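Local coordinates for protein carbonic anhydrase (Neosartorya fumigata, PDB 6LAC) that probably catalyses the reversible hydration of carbon dioxide to hydrogencarbonate, as a zinc-dependent beta-class carbonic anhydrase, at residues Q28-G33 / R82-C87; E141-L146 / L161-M166. The protein carries 1 engineered substitution. One frame throughout, in Å; residues are numbered along the deposited sequence.

Contact 1: Q28-G33 / R82-C87; sequences QVLWIG and RNIVIC
Leu-30 and Ile-32 of one strand interlock with Val-85 and Cys-87 of the next through a parallel ladder of backbone hydrogen bonds in the central sheet of this beta-carbonic anhydrase. Leu-30 N donates to Asn-83 O at 3.1 Å, the longest and most bent of the four. Val-85 N to Leu-30 O, Ile-32 N to Val-85 O and Cys-87 N to Ile-32 O follow, each 2.8 Å. One water extends the ladder beyond its start, donating to Gln-28 O and accepting from Asn-83 ND2; Asn-83 OD1 is bonded to Trp-164 NE1, so both ends of that amide are held.

The aromatic contacts lie on the face of Trp-31 and Val-85. With its CG anti to the backbone N (chi1 -171°), Trp-31 lays its indole over the neighbouring strand. Val-85 CG1 sits 3.9 Å from the centroid of the six-membered ring, a CH-pi contact over the face, while Cys-87 approaches obliquely, its CB 3.7 Å from Trp-31 NE1. That N-H is bonded to Glu-41.

On the other face the contacts are aliphatic. Leu-30 and Ile-84 run side by side, CD2 to CG1 4.0 Å, and Ile-32 CD1 reaches back to Ile-84 CG2 at 3.8 Å.

Strand 52-57 pairs with the other edge of strand 29-34, and strand 162-169 flanks strand 83-89 on its other side. Met-166 packs against Val-85 and Cys-87, whereas helix 127-148 covers Ile-84 and Ile-86 from the opposite face.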
loop_
_atom_site.group_PDB
_atom_site.type_symbol
_atom_site.label_atom_id
_atom_site.label_comp_id
_atom_site.label_asym_id
_atom_site.label_seq_id
_atom_site.Cartn_x
_atom_site.Cartn_y
_atom_site.Cartn_z
ATOM N N GLN A 28 9.274 13.437 5.278
ATOM C CA GLN A 28 8.427 12.299 4.870
ATOM C C GLN A 28 8.395 11.285 5.985
ATOM O O GLN A 28 9.370 11.054 6.671
ATOM C CB GLN A 28 8.916 11.702 3.575
ATOM C CG GLN A 28 8.369 12.451 2.370
ATOM C CD GLN A 28 8.941 11.831 1.130
ATOM O OE1 GLN A 28 10.158 11.871 0.933
ATOM N NE2 GLN A 28 8.097 11.163 0.364
ATOM N N VAL A 29 7.232 10.649 6.131
ATOM C CA VAL A 29 7.009 9.578 7.126
ATOM C C VAL A 29 6.604 8.325 6.363
ATOM O O VAL A 29 5.697 8.415 5.495
ATOM C CB VAL A 29 5.928 10.004 8.135
ATOM C CG1 VAL A 29 5.609 8.878 9.085
ATOM C CG2 VAL A 29 6.319 11.315 8.850
ATOM N N LEU A 30 7.222 7.197 6.668
ATOM C CA LEU A 30 6.772 5.906 6.081
ATOM C C LEU A 30 5.574 5.473 6.900
ATOM O O LEU A 30 5.687 5.184 8.112
ATOM C CB LEU A 30 7.899 4.888 6.139
ATOM C CG LEU A 30 7.502 3.439 5.840
ATOM C CD1 LEU A 30 6.875 3.286 4.450
ATOM C CD2 LEU A 30 8.670 2.529 5.997
ATOM N N TRP A 31 4.420 5.405 6.244
ATOM C CA TRP A 31 3.118 5.043 6.854
ATOM C C TRP A 31 2.792 3.636 6.399
ATOM O O TRP A 31 2.559 3.476 5.169
ATOM C CB TRP A 31 2.048 6.039 6.460
ATOM C CG TRP A 31 0.768 5.854 7.197
ATOM C CD1 TRP A 31 -0.263 4.998 6.934
ATOM C CD2 TRP A 31 0.397 6.572 8.373
ATOM N NE1 TRP A 31 -1.222 5.112 7.901
ATOM C CE2 TRP A 31 -0.856 6.083 8.786
ATOM C CE3 TRP A 31 1.012 7.557 9.137
ATOM C CZ2 TRP A 31 -1.505 6.576 9.935
ATOM C CZ3 TRP A 31 0.370 8.039 10.247
ATOM C CH2 TRP A 31 -0.856 7.561 10.634
ATOM N N ILE A 32 2.748 2.661 7.259
ATOM C CA ILE A 32 2.430 1.249 6.953
ATOM C C ILE A 32 1.035 0.981 7.443
ATOM O O ILE A 32 0.801 1.002 8.645
ATOM C CB ILE A 32 3.439 0.300 7.552
ATOM C CG1 ILE A 32 4.833 0.599 7.009
ATOM C CG2 ILE A 32 3.040 -1.145 7.314
ATOM C CD1 ILE A 32 5.968 -0.040 7.786
ATOM N N GLY A 33 0.104 0.793 6.531
ATOM C CA GLY A 33 -1.305 0.570 6.821
ATOM C C GLY A 33 -1.755 -0.709 6.150
ATOM O O GLY A 33 -1.032 -1.407 5.418
ATOM N N ARG A 82 12.939 9.387 8.903
ATOM C CA ARG A 82 13.319 9.238 10.316
ATOM C C ARG A 82 12.192 8.775 11.216
ATOM O O ARG A 82 12.418 8.485 12.403
ATOM C CB ARG A 82 13.843 10.546 10.901
ATOM C CG ARG A 82 14.965 11.180 10.095
ATOM C CD ARG A 82 16.047 10.220 9.762
ATOM N NE ARG A 82 17.288 10.983 9.643
ATOM C CZ ARG A 82 18.400 10.522 9.112
ATOM N NH1 ARG A 82 19.471 11.296 9.081
ATOM N NH2 ARG A 82 18.447 9.295 8.629
ATOM N N ASN A 83 11.002 8.584 10.623
ATOM C CA ASN A 83 9.817 8.137 11.374
ATOM C C ASN A 83 9.042 7.129 10.516
ATOM O O ASN A 83 8.780 7.412 9.339
ATOM C CB ASN A 83 8.898 9.280 11.769
ATOM C CG ASN A 83 9.497 10.179 12.852
ATOM O OD1 ASN A 83 9.466 9.795 14.015
ATOM N ND2 ASN A 83 10.070 11.297 12.404
ATOM N N ILE A 84 8.638 6.068 11.168
ATOM C CA ILE A 84 7.797 4.996 10.568
ATOM C C ILE A 84 6.576 4.874 11.464
ATOM O O ILE A 84 6.780 4.792 12.695
ATOM C CB ILE A 84 8.534 3.670 10.483
ATOM C CG1 ILE A 84 9.764 3.805 9.591
ATOM C CG2 ILE A 84 7.579 2.571 9.963
ATOM C CD1 ILE A 84 10.683 2.598 9.550
ATOM N N VAL A 85 5.376 4.868 10.920
ATOM C CA VAL A 85 4.163 4.581 11.699
ATOM C C VAL A 85 3.611 3.266 11.198
ATOM O O VAL A 85 3.397 3.165 9.955
ATOM C CB VAL A 85 3.154 5.723 11.557
ATOM C CG1 VAL A 85 1.896 5.370 12.352
ATOM C CG2 VAL A 85 3.714 7.035 12.043
ATOM N N ILE A 86 3.323 2.317 12.057
ATOM C CA ILE A 86 2.505 1.131 11.712
ATOM C C ILE A 86 1.113 1.385 12.244
ATOM O O ILE A 86 0.947 1.544 13.462
ATOM C CB ILE A 86 3.111 -0.162 12.240
ATOM C CG1 ILE A 86 4.541 -0.288 11.717
ATOM C CG2 ILE A 86 2.232 -1.366 11.881
ATOM C CD1 ILE A 86 5.240 -1.558 12.081
ATOM N N CYS A 87 0.168 1.548 11.344
ATOM C CA CYS A 87 -1.217 1.869 11.697
ATOM C C CYS A 87 -2.098 0.659 11.453
ATOM O O CYS A 87 -2.272 0.255 10.282
ATOM C CB CYS A 87 -1.714 3.013 10.879
ATOM S SG CYS A 87 -3.319 3.640 11.452
HETATM O O HOH W 1 9.722 11.962 9.548
#

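Contact 2: E141-L146 / L161-M166; sequences EQVHSL and LNIWGM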
loop_
_atom_site.group_PDB
_atom_site.type_symbol
_atom_site.label_atom_id
_atom_site.label_comp_id
_atom_site.label_asym_id
_atom_site.label_seq_id
_atom_site.Cartn_x
_atom_site.Cartn_y
_atom_site.Cartn_z
ATOM N N GLU A 141 3.275 -6.090 17.826
ATOM C CA GLU A 141 4.288 -7.077 17.388
ATOM C C GLU A 141 4.921 -6.614 16.094
ATOM O O GLU A 141 6.139 -6.815 15.917
ATOM C CB GLU A 141 3.643 -8.461 17.315
ATOM C CG GLU A 141 3.194 -8.930 18.691
ATOM C CD GLU A 141 4.187 -9.671 19.567
ATOM O OE1 GLU A 141 5.406 -9.330 19.526
ATOM O OE2 GLU A 141 3.735 -10.610 20.292
ATOM N N GLN A 142 4.212 -5.960 15.193
ATOM C CA GLN A 142 4.882 -5.449 13.980
ATOM C C GLN A 142 5.890 -4.345 14.326
ATOM O O GLN A 142 6.934 -4.291 13.716
ATOM C CB GLN A 142 3.854 -4.926 12.982
ATOM C CG GLN A 142 2.977 -6.026 12.384
ATOM C CD GLN A 142 3.773 -7.032 11.617
ATOM O OE1 GLN A 142 4.622 -6.688 10.826
ATOM N NE2 GLN A 142 3.498 -8.316 11.811
ATOM N N VAL A 143 5.547 -3.462 15.241
ATOM C CA VAL A 143 6.531 -2.430 15.666
ATOM C C VAL A 143 7.799 -3.081 16.254
ATOM O O VAL A 143 8.902 -2.736 15.816
ATOM C CB VAL A 143 5.854 -1.483 16.653
ATOM C CG1 VAL A 143 6.914 -0.597 17.330
ATOM C CG2 VAL A 143 4.782 -0.670 15.964
ATOM N N HIS A 144 7.592 -4.055 17.129
ATOM C CA HIS A 144 8.753 -4.687 17.801
ATOM C C HIS A 144 9.583 -5.429 16.763
ATOM O O HIS A 144 10.819 -5.309 16.710
ATOM C CB HIS A 144 8.270 -5.622 18.896
ATOM C CG HIS A 144 9.364 -6.462 19.458
ATOM N ND1 HIS A 144 10.324 -5.908 20.285
ATOM C CD2 HIS A 144 9.712 -7.748 19.240
ATOM C CE1 HIS A 144 11.216 -6.837 20.602
ATOM N NE2 HIS A 144 10.860 -7.984 19.977
ATOM N N SER A 145 8.953 -6.168 15.880
ATOM C CA SER A 145 9.621 -6.963 14.841
ATOM C C SER A 145 10.396 -6.027 13.925
ATOM O O SER A 145 11.575 -6.322 13.601
ATOM C CB SER A 145 8.640 -7.790 14.053
ATOM O OG SER A 145 9.311 -8.443 13.006
ATOM N N LEU A 146 9.806 -4.900 13.519
ATOM C CA LEU A 146 10.470 -3.993 12.584
ATOM C C LEU A 146 11.687 -3.355 13.275
ATOM O O LEU A 146 12.715 -3.168 12.617
ATOM C CB LEU A 146 9.483 -2.964 12.044
ATOM C CG LEU A 146 10.007 -2.207 10.842
ATOM C CD1 LEU A 146 10.377 -3.145 9.701
ATOM C CD2 LEU A 146 8.963 -1.179 10.423
ATOM N N LEU A 161 16.058 7.042 13.853
ATOM C CA LEU A 161 14.780 6.411 13.442
ATOM C C LEU A 161 13.934 6.229 14.661
ATOM O O LEU A 161 14.452 5.822 15.734
ATOM C CB LEU A 161 15.075 5.069 12.827
ATOM C CG LEU A 161 13.847 4.286 12.340
ATOM C CD1 LEU A 161 13.087 5.013 11.253
ATOM C CD2 LEU A 161 14.256 2.917 11.864
ATOM N N ASN A 162 12.647 6.511 14.551
ATOM C CA ASN A 162 11.631 6.089 15.515
ATOM C C ASN A 162 10.539 5.321 14.772
ATOM O O ASN A 162 10.175 5.781 13.682
ATOM C CB ASN A 162 11.055 7.284 16.263
ATOM C CG ASN A 162 11.998 7.843 17.332
ATOM O OD1 ASN A 162 12.391 7.128 18.227
ATOM N ND2 ASN A 162 12.318 9.089 17.189
ATOM N N ILE A 163 10.060 4.280 15.411
ATOM C CA ILE A 163 8.925 3.472 14.873
ATOM C C ILE A 163 7.788 3.594 15.859
ATOM O O ILE A 163 8.014 3.388 17.080
ATOM C CB ILE A 163 9.332 2.029 14.617
ATOM C CG1 ILE A 163 10.580 1.951 13.732
ATOM C CG2 ILE A 163 8.160 1.264 13.986
ATOM C CD1 ILE A 163 11.041 0.553 13.375
ATOM N N TRP A 164 6.596 3.919 15.395
ATOM C CA TRP A 164 5.435 4.258 16.229
ATOM C C TRP A 164 4.327 3.268 15.879
ATOM O O TRP A 164 4.195 2.889 14.685
ATOM C CB TRP A 164 4.986 5.678 15.986
ATOM C CG TRP A 164 6.087 6.691 16.110
ATOM C CD1 TRP A 164 6.774 7.247 15.094
ATOM C CD2 TRP A 164 6.625 7.219 17.342
ATOM N NE1 TRP A 164 7.678 8.149 15.582
ATOM C CE2 TRP A 164 7.646 8.111 16.950
ATOM C CE3 TRP A 164 6.404 6.965 18.706
ATOM C CZ2 TRP A 164 8.400 8.833 17.893
ATOM C CZ3 TRP A 164 7.155 7.683 19.627
ATOM C CH2 TRP A 164 8.131 8.589 19.214
ATOM N N GLY A 165 3.505 2.863 16.812
ATOM C CA GLY A 165 2.286 2.093 16.543
ATOM C C GLY A 165 1.067 2.910 16.818
ATOM O O GLY A 165 1.004 3.631 17.845
ATOM N N MET A 166 0.066 2.780 15.965
ATOM C CA MET A 166 -1.241 3.349 16.306
ATOM C C MET A 166 -2.334 2.470 15.752
ATOM O O MET A 166 -2.078 1.572 14.941
ATOM C CB MET A 166 -1.376 4.756 15.807
ATOM C CG MET A 166 -1.291 4.840 14.367
ATOM S SD MET A 166 -1.859 6.433 13.698
ATOM C CE MET A 166 -3.643 6.337 13.876
#
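Val-143 and Leu-146, about one helical turn apart, meet Ile-163 where helix 127-148 packs on the mixed beta-sheet of the beta-carbonic anhydrase fold. Within these segments the helix runs nearly antiparallel to the strand, at 169°, with the axes 8.2 Å apart at their closest; no hydrogen bond crosses, and the contact is apolar.

Val-143 points at the strand and sends one methyl to a side chain and the other to the strand backbone. CG1, anti to the backbone N (chi1 168°), meets Ile-163 CG2 at 4.0 Å, the two side chains running past one another from opposing sides. CG2 instead rests on the backbone, 3.8 Å from Gly-165 CA and equally near the carbonyl oxygen of Trp-164. Because Gly-165 carries no side chain, the valine methyl can come down directly onto the strand.

The Leu-146 and Ile-163 side chains lie roughly perpendicular. Ile-163 extends its CD1 across the flank of the leucine, within 4.1 Å of Leu-146 CB, so that one isoleucine serves both helix residues: its CG2 branch takes Val-143 and the end of its longer branch takes Leu-146.

Trp-164 and Met-166 start out from the strand away from the helix. Trp-164 meets the ring of Trp-21 there, and Met-166 packs against Leu-14. A polar link from the next helix residue borders the apolar patch, with Arg-147 NH2 bonded to Ile-163 O. The closest approach of Ile-163 to Leu-146 is CD1 to CG, 3.9 Å.

Overall arrangement
Contacts 1 and 2 have centres 9 Å apart and share one sheet: strand 83-89 lies between strands 29-34 and 162-169. Probable backbone hydrogen bonds of 2.8 Å, Ile-86 N to Trp-164 O and Trp-164 N to Ile-84 O, join them edge to edge. On the helix-covered face, Ile-86 CD1 comes 3.6 Å from Gln-142 O; on the other, Met-166 SD packs 3.4 Å from Trp-31 CH2. The strands of contact 1 lead directly to the metal site: Cys-34 and His-89, which with Asp-36 and Cys-92 ligate the zinc ion, follow shortly after its segments, and Gly-33 itself is about 8 Å from the zinc ion. In contact 2, Gly-165 is about 12 Å from the side chain of His-89.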